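Local coordinates for protein putative non-ribosomal peptide synthetase (Actinomadura parvosata subsp. kistnae, PDB 6M7L) that probably acts as a condensation domain of a non-ribosomal peptide synthetase, joining carrier-bound acyl or aminoacyl groups by amide bond formation, at residues T25-R30 with P352-A357. Sequence-based numbering, arbitrary orientation.
Sequences TARQRR and PFERLA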
loop_
_atom_site.group_PDB
_atom_site.type_symbol
_atom_site.label_atom_id
_atom_site.label_comp_id
_atom_site.label_asym_id
_atom_site.label_seq_id
_atom_site.Cartn_x
_atom_site.Cartn_y
_atom_site.Cartn_z
ATOM N N THR A 25 17.012 -21.455 10.004
ATOM C CA THR A 25 17.920 -20.612 9.245
ATOM C C THR A 25 18.972 -20.004 10.164
ATOM O O THR A 25 18.888 -20.081 11.392
ATOM C CB THR A 25 17.148 -19.511 8.516
ATOM O OG1 THR A 25 16.560 -18.618 9.469
ATOM C CG2 THR A 25 16.053 -20.114 7.650
ATOM N N ALA A 26 19.985 -19.398 9.541
ATOM C CA ALA A 26 21.034 -18.734 10.307
ATOM C C ALA A 26 20.457 -17.633 11.187
ATOM O O ALA A 26 20.833 -17.504 12.360
ATOM C CB ALA A 26 22.095 -18.166 9.362
ATOM N N ARG A 27 19.535 -16.836 10.644
ATOM C CA ARG A 27 18.890 -15.805 11.447
ATOM C C ARG A 27 18.047 -16.418 12.555
ATOM O O ARG A 27 18.090 -15.957 13.701
ATOM C CB ARG A 27 18.037 -14.899 10.563
ATOM C CG ARG A 27 17.150 -13.967 11.362
ATOM C CD ARG A 27 16.753 -12.740 10.574
ATOM N NE ARG A 27 16.365 -11.663 11.476
ATOM C CZ ARG A 27 17.221 -10.801 12.011
ATOM N NH1 ARG A 27 16.790 -9.852 12.831
ATOM N NH2 ARG A 27 18.513 -10.890 11.723
ATOM N N GLN A 28 17.271 -17.456 12.234
ATOM C CA GLN A 28 16.498 -18.144 13.264
ATOM C C GLN A 28 17.408 -18.720 14.340
ATOM O O GLN A 28 17.077 -18.679 15.533
ATOM C CB GLN A 28 15.657 -19.252 12.638
ATOM C CG GLN A 28 14.473 -18.763 11.843
ATOM C CD GLN A 28 13.649 -19.906 11.301
ATOM O OE1 GLN A 28 14.185 -20.848 10.715
ATOM N NE2 GLN A 28 12.337 -19.838 11.502
ATOM N N ARG A 29 18.552 -19.274 13.933
ATOM C CA ARG A 29 19.511 -19.808 14.894
ATOM C C ARG A 29 19.942 -18.735 15.886
ATOM O O ARG A 29 19.937 -18.956 17.103
ATOM C CB ARG A 29 20.717 -20.384 14.150
ATOM C CG ARG A 29 21.886 -20.777 15.033
ATOM C CD ARG A 29 21.540 -21.926 15.959
ATOM N NE ARG A 29 22.671 -22.261 16.820
ATOM C CZ ARG A 29 22.632 -23.156 17.801
ATOM N NH1 ARG A 29 21.513 -23.820 18.061
ATOM N NH2 ARG A 29 23.718 -23.384 18.526
ATOM N N ARG A 30 20.300 -17.551 15.384
ATOM C CA ARG A 30 20.722 -16.480 16.279
ATOM C C ARG A 30 19.556 -15.963 17.111
ATOM O O ARG A 30 19.712 -15.689 18.307
ATOM C CB ARG A 30 21.359 -15.347 15.479
ATOM C CG ARG A 30 22.035 -14.306 16.350
ATOM C CD ARG A 30 22.852 -13.323 15.533
ATOM N NE ARG A 30 23.488 -12.331 16.390
ATOM C CZ ARG A 30 22.892 -11.224 16.817
ATOM N NH1 ARG A 30 21.643 -10.960 16.457
ATOM N NH2 ARG A 30 23.543 -10.376 17.601
ATOM N N PRO A 352 24.387 -15.404 4.865
ATOM C CA PRO A 352 23.600 -14.661 5.852
ATOM C C PRO A 352 24.494 -13.999 6.888
ATOM O O PRO A 352 25.545 -14.525 7.263
ATOM C CB PRO A 352 22.712 -15.737 6.491
ATOM C CG PRO A 352 22.768 -16.905 5.553
ATOM C CD PRO A 352 24.128 -16.850 4.936
ATOM N N PHE A 353 24.057 -12.824 7.346
ATOM C CA PHE A 353 24.844 -12.067 8.315
ATOM C C PHE A 353 25.081 -12.870 9.587
ATOM O O PHE A 353 26.179 -12.836 10.155
ATOM C CB PHE A 353 24.151 -10.747 8.644
ATOM C CG PHE A 353 24.820 -9.977 9.742
ATOM C CD1 PHE A 353 25.991 -9.280 9.499
ATOM C CD2 PHE A 353 24.282 -9.953 11.020
ATOM C CE1 PHE A 353 26.614 -8.575 10.508
ATOM C CE2 PHE A 353 24.901 -9.248 12.032
ATOM C CZ PHE A 353 26.067 -8.555 11.775
ATOM N N GLU A 354 24.063 -13.598 10.049
ATOM C CA GLU A 354 24.209 -14.373 11.276
ATOM C C GLU A 354 25.211 -15.510 11.111
ATOM O O GLU A 354 25.914 -15.854 12.066
ATOM C CB GLU A 354 22.851 -14.916 11.722
ATOM C CG GLU A 354 21.857 -13.844 12.156
ATOM C CD GLU A 354 21.217 -13.111 10.989
ATOM O OE1 GLU A 354 21.566 -13.410 9.826
ATOM O OE2 GLU A 354 20.362 -12.236 11.234
ATOM N N ARG A 355 25.293 -16.103 9.917
ATOM C CA ARG A 355 26.309 -17.124 9.686
ATOM C C ARG A 355 27.697 -16.501 9.603
ATOM O O ARG A 355 28.658 -17.037 10.167
ATOM C CB ARG A 355 25.994 -17.912 8.415
ATOM C CG ARG A 355 26.990 -19.028 8.131
ATOM C CD ARG A 355 27.085 -19.997 9.304
ATOM N NE ARG A 355 28.307 -20.797 9.257
ATOM C CZ ARG A 355 28.611 -21.756 10.127
ATOM N NH1 ARG A 355 29.747 -22.428 10.005
ATOM N NH2 ARG A 355 27.777 -22.047 11.117
ATOM N N LEU A 356 27.820 -15.369 8.903
ATOM C CA LEU A 356 29.090 -14.652 8.871
ATOM C C LEU A 356 29.536 -14.259 10.272
ATOM O O LEU A 356 30.727 -14.333 10.596
ATOM C CB LEU A 356 28.972 -13.412 7.984
ATOM C CG LEU A 356 30.149 -12.435 8.052
ATOM C CD1 LEU A 356 31.433 -13.114 7.603
ATOM C CD2 LEU A 356 29.874 -11.190 7.222
ATOM N N ALA A 357 28.591 -13.841 11.118
ATOM C CA ALA A 357 28.924 -13.503 12.497
ATOM C C ALA A 357 29.588 -14.677 13.202
ATOM O O ALA A 357 30.645 -14.525 13.823
ATOM C CB ALA A 357 27.666 -13.059 13.246
#
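Two helix N-termini meet here within the condensation domain, A26 opening helix 26-34 and E354 sitting in the first turn of helix 353-360. Their axes approach to 8.4 Å at 64°, and the 5.5 Å between A26 CA and E354 CA marks the closest backbone pair. The small A26 side chain is consistent with this closeness: its CB lies 3.8 Å from P352 CB and as far from R355 N, against the start of helix 353-360. E354 has the largest share of the buried surface. Its chain is bent about the CB-CG bond (chi2 77°), which folds the carboxylate back over the R27 backbone, and E354 CG rests 3.6 Å from R27 CA. From there OE2 meets R27 NH2 in a salt bridge, approached at the guanidinium edge with the two planar groups 73° apart. The modelled distance, 2.3 Å from R27 NH2 to E354 OE2, is doubtfully short at 2.65 Å resolution. R30 passes E354 at about a right angle and contributes its aliphatic part, CD lying 3.6 Å from E354 CG, while its guanidinium is engaged by E407. At the N-terminus of helix 26-34, N-cap T25 and Q28 form a capping box that closes the start of the helix: Q28 N donates to T25 OG1 (3.1 Å), and T25 N returns a bond to Q28 OE1. E194 of helix 187-196 accepts from A26 N. The contact thus joins sequence-distant parts of the condensation fold through two helix N-terminal ends packed around A26 and linked by the inter-helix salt bridge of R27 and E354.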